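PDB 1Y9Q: transcriptional regulator, HTH_3 family, which probably binds DNA through a helix-turn-helix domain as a transcription regulator, and carries a cupin domain with zinc and D-methionine bound. Local coordinates for residues A13-L16 / K17-K21; H146-Q149 / Q150-I154; L41-I44 / E45-E48. One frame throughout, in Å; residues are numbered along the deposited sequence.

Contact 1: residues A13-L16 / K17-K21; sequences ANQL and KNLRK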
ATOM      1  N   ALA A  13       0.604  21.705 -10.955  1.00 13.90           N
ATOM      2  CA  ALA A  13       1.217  21.582 -12.272  1.00 13.01           C
ATOM      3  C   ALA A  13       2.435  22.490 -12.405  1.00 13.31           C
ATOM      4  O   ALA A  13       3.537  22.036 -12.752  1.00 11.61           O
ATOM      5  CB  ALA A  13       0.188  21.923 -13.361  1.00 13.96           C
ATOM      6  N   ASN A  14       2.239  23.775 -12.123  1.00 12.98           N
ATOM      7  CA  ASN A  14       3.326  24.735 -12.239  1.00 13.62           C
ATOM      8  C   ASN A  14       4.497  24.502 -11.280  1.00 13.62           C
ATOM      9  O   ASN A  14       5.654  24.577 -11.691  1.00 14.33           O
ATOM     10  CB  ASN A  14       2.799  26.166 -12.072  1.00 14.94           C
ATOM     11  CG  ASN A  14       1.794  26.553 -13.157  1.00 18.18           C
ATOM     12  OD1 ASN A  14       1.858  26.057 -14.284  1.00 19.03           O
ATOM     13  ND2 ASN A  14       0.873  27.453 -12.822  1.00 19.09           N
ATOM     14  N   GLN A  15       4.216  24.219 -10.013  1.00 13.27           N
ATOM     15  CA  GLN A  15       5.312  24.008  -9.062  1.00 12.66           C
ATOM     16  C   GLN A  15       6.044  22.689  -9.305  1.00 12.84           C
ATOM     17  O   GLN A  15       7.261  22.621  -9.142  1.00 11.63           O
ATOM     18  CB  GLN A  15       4.807  24.076  -7.619  1.00 13.23           C
ATOM     19  CG  GLN A  15       5.922  24.000  -6.546  1.00 13.30           C
ATOM     20  CD  GLN A  15       6.999  25.075  -6.694  1.00 14.02           C
ATOM     21  OE1 GLN A  15       6.888  25.986  -7.518  1.00 13.98           O
ATOM     22  NE2 GLN A  15       8.050  24.969  -5.886  1.00 13.07           N
ATOM     23  N   LEU A  16       5.318  21.652  -9.717  1.00 11.63           N
ATOM     24  CA  LEU A  16       5.959  20.368  -9.997  1.00 12.38           C
ATOM     25  C   LEU A  16       6.982  20.561 -11.103  1.00 13.05           C
ATOM     26  O   LEU A  16       8.100  20.054 -11.028  1.00 12.50           O
ATOM     27  CB  LEU A  16       4.939  19.322 -10.443  1.00 13.59           C
ATOM     28  CG  LEU A  16       5.543  18.038 -11.039  1.00 14.28           C
ATOM     29  CD1 LEU A  16       6.564  17.437 -10.072  1.00 15.08           C
ATOM     30  CD2 LEU A  16       4.432  17.034 -11.348  1.00 14.95           C
ATOM     31  N   LYS A  17       6.587  21.297 -12.131  1.00 12.66           N
ATOM     32  CA  LYS A  17       7.475  21.565 -13.254  1.00 14.86           C
ATOM     33  C   LYS A  17       8.697  22.341 -12.762  1.00 11.99           C
ATOM     34  O   LYS A  17       9.826  22.029 -13.128  1.00 13.40           O
ATOM     35  CB  LYS A  17       6.733  22.369 -14.326  1.00 16.44           C
ATOM     36  CG  LYS A  17       7.474  22.473 -15.649  1.00 21.75           C
ATOM     37  CD  LYS A  17       6.662  23.272 -16.661  1.00 27.63           C
ATOM     38  CE  LYS A  17       7.384  23.380 -17.995  1.00 32.42           C
ATOM     39  NZ  LYS A  17       6.555  24.105 -19.003  1.00 35.32           N
ATOM     40  N   ASN A  18       8.469  23.347 -11.922  1.00 13.63           N
ATOM     41  CA  ASN A  18       9.572  24.144 -11.396  1.00 12.72           C
ATOM     42  C   ASN A  18      10.529  23.246 -10.613  1.00 13.23           C
ATOM     43  O   ASN A  18      11.736  23.258 -10.847  1.00 14.17           O
ATOM     44  CB  ASN A  18       9.051  25.251 -10.481  1.00 11.88           C
ATOM     45  CG  ASN A  18      10.105  26.292 -10.175  1.00 13.93           C
ATOM     46  OD1 ASN A  18      11.213  25.963  -9.731  1.00 12.48           O
ATOM     47  ND2 ASN A  18       9.767  27.559 -10.404  1.00 13.11           N
ATOM     48  N   LEU A  19       9.983  22.466  -9.681  1.00 11.91           N
ATOM     49  CA  LEU A  19      10.804  21.562  -8.880  1.00 12.64           C
ATOM     50  C   LEU A  19      11.606  20.622  -9.773  1.00 10.96           C
ATOM     51  O   LEU A  19      12.809  20.426  -9.557  1.00 12.62           O
ATOM     52  CB  LEU A  19       9.925  20.747  -7.918  1.00 10.32           C
ATOM     53  CG  LEU A  19       9.248  21.523  -6.778  1.00 10.81           C
ATOM     54  CD1 LEU A  19       8.297  20.605  -6.012  1.00 11.00           C
ATOM     55  CD2 LEU A  19      10.323  22.087  -5.842  1.00 11.30           C
ATOM     56  N   ARG A  20      10.952  20.056 -10.785  1.00 12.09           N
ATOM     57  CA  ARG A  20      11.621  19.127 -11.698  1.00 12.57           C
ATOM     58  C   ARG A  20      12.719  19.816 -12.505  1.00 12.36           C
ATOM     59  O   ARG A  20      13.856  19.350 -12.546  1.00 13.35           O
ATOM     60  CB  ARG A  20      10.609  18.491 -12.663  1.00 11.03           C
ATOM     61  CG  ARG A  20      11.242  17.513 -13.652  1.00 12.83           C
ATOM     62  CD  ARG A  20      10.210  16.785 -14.496  1.00 15.01           C
ATOM     63  NE  ARG A  20       9.499  17.670 -15.422  1.00 17.36           N
ATOM     64  CZ  ARG A  20      10.005  18.138 -16.559  1.00 18.66           C
ATOM     65  NH1 ARG A  20      11.237  17.815 -16.928  1.00 19.44           N
ATOM     66  NH2 ARG A  20       9.270  18.919 -17.339  1.00 19.89           N
ATOM     67  N   LYS A  21      12.361  20.923 -13.145  1.00 15.13           N
ATOM     68  CA  LYS A  21      13.294  21.693 -13.963  1.00 15.69           C
ATOM     69  C   LYS A  21      14.461  22.230 -13.142  1.00 16.37           C
ATOM     70  O   LYS A  21      15.598  22.263 -13.618  1.00 16.64           O
ATOM     71  CB  LYS A  21      12.564  22.859 -14.631  1.00 19.06           C
ATOM     72  CG  LYS A  21      11.550  22.457 -15.698  1.00 23.25           C
ATOM     73  CD  LYS A  21      12.235  22.021 -16.982  1.00 29.24           C
ATOM     74  CE  LYS A  21      11.231  21.906 -18.124  1.00 31.76           C
ATOM     75  NZ  LYS A  21      11.869  21.430 -19.387  1.00 36.05           N
TER

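Contact 2: residues H146-Q149 / Q150-I154; sequences HELQ and QGEHI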
ATOM      1  N   HIS A 146      -1.733  -0.914  13.733  1.00 22.66           N
ATOM      2  CA  HIS A 146      -1.589  -0.600  15.146  1.00 22.98           C
ATOM      3  C   HIS A 146      -2.762   0.312  15.494  1.00 23.47           C
ATOM      4  O   HIS A 146      -2.901   1.388  14.918  1.00 23.39           O
ATOM      5  CB  HIS A 146      -0.259   0.122  15.404  1.00 21.16           C
ATOM      6  CG  HIS A 146       0.935  -0.603  14.862  1.00 21.36           C
ATOM      7  ND1 HIS A 146       1.192  -0.707  13.511  1.00 19.62           N
ATOM      8  CD2 HIS A 146       1.921  -1.290  15.486  1.00 21.76           C
ATOM      9  CE1 HIS A 146       2.283  -1.428  13.326  1.00 20.77           C
ATOM     10  NE2 HIS A 146       2.746  -1.794  14.508  1.00 21.59           N
ATOM     11  N   GLU A 147      -3.615  -0.129  16.417  1.00 23.99           N
ATOM     12  CA  GLU A 147      -4.783   0.660  16.809  1.00 23.87           C
ATOM     13  C   GLU A 147      -4.409   1.680  17.878  1.00 22.40           C
ATOM     14  O   GLU A 147      -3.704   1.364  18.838  1.00 20.65           O
ATOM     15  CB  GLU A 147      -5.900  -0.257  17.322  1.00 27.69           C
ATOM     16  CG  GLU A 147      -7.288   0.145  16.832  1.00 36.11           C
ATOM     17  CD  GLU A 147      -8.373  -0.878  17.165  1.00 40.38           C
ATOM     18  OE1 GLU A 147      -8.053  -2.079  17.344  1.00 44.94           O
ATOM     19  OE2 GLU A 147      -9.557  -0.476  17.225  1.00 42.47           O
ATOM     20  N   LEU A 148      -4.888   2.906  17.696  1.00 21.45           N
ATOM     21  CA  LEU A 148      -4.599   3.995  18.617  1.00 21.56           C
ATOM     22  C   LEU A 148      -5.861   4.754  19.006  1.00 21.47           C
ATOM     23  O   LEU A 148      -6.617   5.196  18.143  1.00 23.29           O
ATOM     24  CB  LEU A 148      -3.623   4.977  17.967  1.00 19.49           C
ATOM     25  CG  LEU A 148      -2.295   4.432  17.445  1.00 19.33           C
ATOM     26  CD1 LEU A 148      -1.590   5.520  16.642  1.00 19.06           C
ATOM     27  CD2 LEU A 148      -1.441   3.971  18.608  1.00 18.78           C
ATOM     28  N   GLN A 149      -6.074   4.913  20.307  1.00 21.43           N
ATOM     29  CA  GLN A 149      -7.234   5.642  20.806  1.00 22.07           C
ATOM     30  C   GLN A 149      -6.811   7.076  21.100  1.00 20.54           C
ATOM     31  O   GLN A 149      -5.624   7.410  21.014  1.00 18.20           O
ATOM     32  CB  GLN A 149      -7.751   5.000  22.089  1.00 24.10           C
ATOM     33  CG  GLN A 149      -8.125   3.538  21.944  1.00 29.90           C
ATOM     34  CD  GLN A 149      -8.558   2.935  23.261  1.00 31.55           C
ATOM     35  OE1 GLN A 149      -9.499   3.412  23.892  1.00 32.61           O
ATOM     36  NE2 GLN A 149      -7.868   1.882  23.687  1.00 33.84           N
ATOM     37  N   GLN A 150      -7.779   7.914  21.459  1.00 19.84           N
ATOM     38  CA  GLN A 150      -7.501   9.309  21.771  1.00 20.68           C
ATOM     39  C   GLN A 150      -6.367   9.422  22.783  1.00 18.22           C
ATOM     40  O   GLN A 150      -6.355   8.725  23.798  1.00 19.65           O
ATOM     41  CB  GLN A 150      -8.753  10.002  22.329  1.00 21.11           C
ATOM     42  CG  GLN A 150      -8.506  11.454  22.731  1.00 26.61           C
ATOM     43  CD  GLN A 150      -9.760  12.176  23.199  1.00 28.63           C
ATOM     44  OE1 GLN A 150     -10.468  11.705  24.085  1.00 30.87           O
ATOM     45  NE2 GLN A 150     -10.030  13.334  22.609  1.00 30.58           N
ATOM     46  N   GLY A 151      -5.408  10.296  22.496  1.00 19.02           N
ATOM     47  CA  GLY A 151      -4.288  10.488  23.402  1.00 17.88           C
ATOM     48  C   GLY A 151      -3.113   9.557  23.165  1.00 17.25           C
ATOM     49  O   GLY A 151      -1.998   9.847  23.595  1.00 16.53           O
ATOM     50  N   GLU A 152      -3.350   8.439  22.489  1.00 17.52           N
ATOM     51  CA  GLU A 152      -2.272   7.497  22.228  1.00 16.16           C
ATOM     52  C   GLU A 152      -1.369   8.028  21.118  1.00 15.67           C
ATOM     53  O   GLU A 152      -1.778   8.866  20.309  1.00 14.96           O
ATOM     54  CB  GLU A 152      -2.841   6.116  21.885  1.00 19.44           C
ATOM     55  CG  GLU A 152      -3.760   5.587  22.994  1.00 24.32           C
ATOM     56  CD  GLU A 152      -3.960   4.085  22.949  1.00 25.86           C
ATOM     57  OE1 GLU A 152      -4.322   3.560  21.879  1.00 25.51           O
ATOM     58  OE2 GLU A 152      -3.760   3.431  23.996  1.00 30.26           O
ATOM     59  N   HIS A 153      -0.136   7.541  21.086  1.00 14.89           N
ATOM     60  CA  HIS A 153       0.832   8.019  20.111  1.00 15.27           C
ATOM     61  C   HIS A 153       1.801   6.927  19.711  1.00 15.63           C
ATOM     62  O   HIS A 153       1.927   5.918  20.396  1.00 16.86           O
ATOM     63  CB  HIS A 153       1.601   9.186  20.721  1.00 16.72           C
ATOM     64  CG  HIS A 153       2.060   8.922  22.121  1.00 19.17           C
ATOM     65  ND1 HIS A 153       3.134   8.108  22.414  1.00 21.67           N
ATOM     66  CD2 HIS A 153       1.551   9.313  23.313  1.00 19.84           C
ATOM     67  CE1 HIS A 153       3.267   8.010  23.724  1.00 22.31           C
ATOM     68  NE2 HIS A 153       2.316   8.733  24.293  1.00 18.38           N
ATOM     69  N   ILE A 154       2.485   7.137  18.596  1.00 13.77           N
ATOM     70  CA  ILE A 154       3.443   6.155  18.110  1.00 13.38           C
ATOM     71  C   ILE A 154       4.284   6.800  17.015  1.00 12.25           C
ATOM     72  O   ILE A 154       3.879   7.803  16.430  1.00 11.76           O
ATOM     73  CB  ILE A 154       2.687   4.934  17.526  1.00 14.40           C
ATOM     74  CG1 ILE A 154       3.607   3.714  17.443  1.00 16.46           C
ATOM     75  CG2 ILE A 154       2.139   5.277  16.144  1.00 14.37           C
ATOM     76  CD1 ILE A 154       2.871   2.442  17.043  1.00 15.94           C
TER

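Contact 3: residues L41-I44 / E45-E48; sequences LGQI and ERGE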
ATOM      1  N   LEU A  41       2.803  11.937 -15.037  1.00 16.14           N
ATOM      2  CA  LEU A  41       3.582  13.129 -14.706  1.00 15.96           C
ATOM      3  C   LEU A  41       3.364  14.219 -15.757  1.00 16.49           C
ATOM      4  O   LEU A  41       3.263  15.402 -15.430  1.00 16.49           O
ATOM      5  CB  LEU A  41       5.072  12.787 -14.611  1.00 14.51           C
ATOM      6  CG  LEU A  41       5.488  11.864 -13.454  1.00 12.36           C
ATOM      7  CD1 LEU A  41       6.949  11.466 -13.608  1.00 12.89           C
ATOM      8  CD2 LEU A  41       5.276  12.570 -12.128  1.00 13.39           C
ATOM      9  N   GLY A  42       3.287  13.814 -17.022  1.00 16.26           N
ATOM     10  CA  GLY A  42       3.062  14.776 -18.087  1.00 17.71           C
ATOM     11  C   GLY A  42       1.690  15.416 -17.953  1.00 18.11           C
ATOM     12  O   GLY A  42       1.541  16.630 -18.101  1.00 18.41           O
ATOM     13  N   GLN A  43       0.685  14.593 -17.665  1.00 18.29           N
ATOM     14  CA  GLN A  43      -0.683  15.077 -17.502  1.00 18.49           C
ATOM     15  C   GLN A  43      -0.786  16.043 -16.323  1.00 16.59           C
ATOM     16  O   GLN A  43      -1.505  17.039 -16.387  1.00 17.82           O
ATOM     17  CB  GLN A  43      -1.640  13.903 -17.283  1.00 21.28           C
ATOM     18  CG  GLN A  43      -1.658  12.887 -18.424  1.00 26.97           C
ATOM     19  CD  GLN A  43      -2.619  11.735 -18.177  1.00 30.23           C
ATOM     20  OE1 GLN A  43      -2.551  11.061 -17.149  1.00 30.62           O
ATOM     21  NE2 GLN A  43      -3.515  11.497 -19.129  1.00 33.70           N
ATOM     22  N   ILE A  44      -0.074  15.744 -15.240  1.00 15.33           N
ATOM     23  CA  ILE A  44      -0.110  16.609 -14.069  1.00 14.36           C
ATOM     24  C   ILE A  44       0.480  17.977 -14.388  1.00 13.96           C
ATOM     25  O   ILE A  44      -0.096  19.008 -14.036  1.00 15.42           O
ATOM     26  CB  ILE A  44       0.668  15.990 -12.881  1.00 11.95           C
ATOM     27  CG1 ILE A  44      -0.051  14.730 -12.391  1.00 13.07           C
ATOM     28  CG2 ILE A  44       0.783  17.005 -11.746  1.00 10.07           C
ATOM     29  CD1 ILE A  44       0.715  13.945 -11.326  1.00 13.79           C
ATOM     30  N   GLU A  45       1.631  17.989 -15.052  1.00 16.53           N
ATOM     31  CA  GLU A  45       2.271  19.251 -15.394  1.00 16.92           C
ATOM     32  C   GLU A  45       1.454  20.060 -16.402  1.00 17.92           C
ATOM     33  O   GLU A  45       1.604  21.276 -16.483  1.00 15.62           O
ATOM     34  CB  GLU A  45       3.687  19.021 -15.939  1.00 17.57           C
ATOM     35  CG  GLU A  45       4.649  18.394 -14.938  1.00 18.89           C
ATOM     36  CD  GLU A  45       6.113  18.546 -15.346  1.00 20.50           C
ATOM     37  OE1 GLU A  45       6.384  18.764 -16.548  1.00 19.41           O
ATOM     38  OE2 GLU A  45       6.994  18.440 -14.463  1.00 19.85           O
ATOM     39  N   ARG A  46       0.591  19.393 -17.165  1.00 19.32           N
ATOM     40  CA  ARG A  46      -0.244  20.099 -18.140  1.00 20.45           C
ATOM     41  C   ARG A  46      -1.590  20.501 -17.544  1.00 22.06           C
ATOM     42  O   ARG A  46      -2.408  21.136 -18.212  1.00 22.07           O
ATOM     43  CB  ARG A  46      -0.488  19.238 -19.382  1.00 22.12           C
ATOM     44  CG  ARG A  46       0.710  19.116 -20.306  1.00 25.28           C
ATOM     45  CD  ARG A  46       0.283  18.600 -21.674  1.00 28.11           C
ATOM     46  NE  ARG A  46      -0.278  17.254 -21.611  1.00 27.86           N
ATOM     47  CZ  ARG A  46       0.442  16.155 -21.416  1.00 30.22           C
ATOM     48  NH1 ARG A  46       1.757  16.239 -21.268  1.00 30.36           N
ATOM     49  NH2 ARG A  46      -0.152  14.970 -21.364  1.00 30.77           N
ATOM     50  N   GLY A  47      -1.816  20.125 -16.289  1.00 21.63           N
ATOM     51  CA  GLY A  47      -3.068  20.453 -15.632  1.00 21.88           C
ATOM     52  C   GLY A  47      -4.224  19.601 -16.120  1.00 23.55           C
ATOM     53  O   GLY A  47      -5.381  20.014 -16.051  1.00 24.19           O
ATOM     54  N   GLU A  48      -3.917  18.403 -16.602  1.00 24.36           N
ATOM     55  CA  GLU A  48      -4.943  17.501 -17.112  1.00 27.62           C
ATOM     56  C   GLU A  48      -5.496  16.516 -16.095  1.00 29.51           C
ATOM     57  O   GLU A  48      -6.637  16.064 -16.221  1.00 31.96           O
ATOM     58  CB  GLU A  48      -4.405  16.734 -18.315  1.00 28.02           C
ATOM     59  CG  GLU A  48      -4.337  17.563 -19.577  1.00 31.05           C
ATOM     60  CD  GLU A  48      -3.648  16.837 -20.707  1.00 31.91           C
ATOM     61  OE1 GLU A  48      -3.882  15.618 -20.863  1.00 33.30           O
ATOM     62  OE2 GLU A  48      -2.880  17.489 -21.445  1.00 32.05           O
TER

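Contact 1: residues A13-L16 / K17-K21
Leu19 leans back over Gln15, one turn earlier in the same helix, and is a good side chain to walk along. Its CB starts 3.5 Å from Gln15 O, with the Leu16 carbonyl beside it. CG comes closer, 3.3 Å from Gln15 O, because chi1 of -68° sets it beside the backbone N and turns the branch towards the preceding turn. At the tip the two methyls part company: CD1 lies by the aliphatic Gln15 CG, 4.2 Å off, while CD2 touches the amide end, 3.7 Å from Gln15 NE2.

Gln15 reaches this position by a bend at chi2 that folds its amide over towards the following turn. Its carbonyl side packs on Asn18, with Gln15 OE1 3.7 Å from Asn18 CB, and the two amide planes are 32° apart. The polar grip on Gln15 comes from elsewhere: NE2 donates to the carbonyl of Ala69, so the amide pins the helix to the segment after helix 53-63, and Leu19 also touches Ala69.

Beneath these side chains run regular i to i+4 bonds. The straightest is Leu19 N to Gln15 O, 2.8 Å with an angle of 176° at the hydrogen; Arg20 N to Leu16 O follows at 2.9 Å.

Another face of the helix looks into the domain, where Leu16 packs on Ile44, Ile59 and Leu63. Arg20, bent at chi3, bonds to the Leu25 carbonyl and makes a salt bridge with Glu45. A first helix tied by such an Arg-Glu bridge to the end of the probable recognition helix recalls the phage 434 repressor, and fits the all-helical DNA-binding domain of the HTH_3 (XRE) family.

Contact 2: residues H146-Q149 / Q150-I154
Chi1 of -57° places Glu152 CG beside its own backbone N, and from there the extended chain carries the carboxylate back across the turn to Gln149. OE1 ends 2.7 Å from Gln149 N, in a nearly straight bond of 168° at the hydrogen. The backbone N-H meets OE1 on its anti side, somewhat out of the carboxylate plane. On the way, Glu152 CG passes 3.3 Å from Gln149 O, and OE1 also comes up against Leu148 CA. The Gln149 side chain runs beside that of Glu152 and points the same way, with side-chain amide and carboxylate planes turned 66° apart.

The backbone completes the grip: Glu152 N donates to Gln149 O at 2.9 Å, closing a type II beta turn. Gln149 thus gives its N-H to the side chain of Glu152 and takes a bond on its carbonyl from the backbone of the same residue. Gly151 fills the third position of the turn with positive phi, where a CB would jam against the preceding carbonyl oxygen. Gln150, at the corner, sends its NE2 to the carbonyl of Leu133.

Below the polar turn lies an apolar layer. Leu148 and Ile154 cross at about a right angle, Leu148 CD1 resting 3.8 Å from Ile154 CG2, and Ile130 touches both. Farther from the turn, Ile154 CD1 lies 4.2 Å from His146 CD2, while His146 ND1 bonds to the Val139 carbonyl and its ring stacks with Phe141.

The turn does not fold one strand back beside the next in a single sheet: strand 144-148 edges the four-stranded sheet and strand 153-157 the five-stranded one. Such a link between facing sheets belongs to the cupin beta-barrel, here with Ile154 about 11 Å, by its side chain, from the bound zinc.

Contact 3: residues L41-I44 / E45-E48
Glu48 and Gly47 wrap back onto the last turn of helix 38-45 and close it tightly. Glu48 N reaches Gln43 O at 2.8 Å, and Gly47 N reaches Ile44 O at 3.0 Å, though the latter donor stands well above the carbonyl plane. With positive phi at Gly47, these two bonds make a Schellman motif. Arg46 N, caught between, has only weak bonds to Gly42 O and Gln43 O, whereas Glu45 N keeps a regular helical bond of 3.1 Å to Leu41 O.

The solvent side is held by charge. Arg46 folds back at chi3 (-63°), laying one face of its guanidinium along the last turn, with Gly42 O 3.2 Å above its plane, towards the rim. Arg46 NE then meets Glu48 OE2 at 2.6 Å, at the edge and in the guanidinium plane, in a salt bridge that steadies the group. Gln43 is more loosely engaged, its CG 3.9 Å from Arg46 NH2.

Inward, Ile44 packs on Ile12 and Leu16 of helix 5-22 and on Ile59 of helix 53-63, while Leu41 leans on Thr30 and Ala31 of helix 27-34.

How the contacts relate
From the N terminus the chain first makes contact 1, within helix 5-22, then contact 3, where helix 38-45 ends and the loop to helix 53-63 begins, and finally contact 2, far along in the cupin domain. Each is local, and they follow in series without nesting or crossing. Contacts 1 and 3 lie side by side, centres about 10 Å apart: Arg20 NE meets Glu45 OE2 in a 2.8 Å salt bridge, and Ala13 packs on the helix end at Ile44 and Glu45. Contact 2, its centre about 37 Å from that of contact 1, joins two beta-sheets on the opposite side of the chain's centre and touches neither.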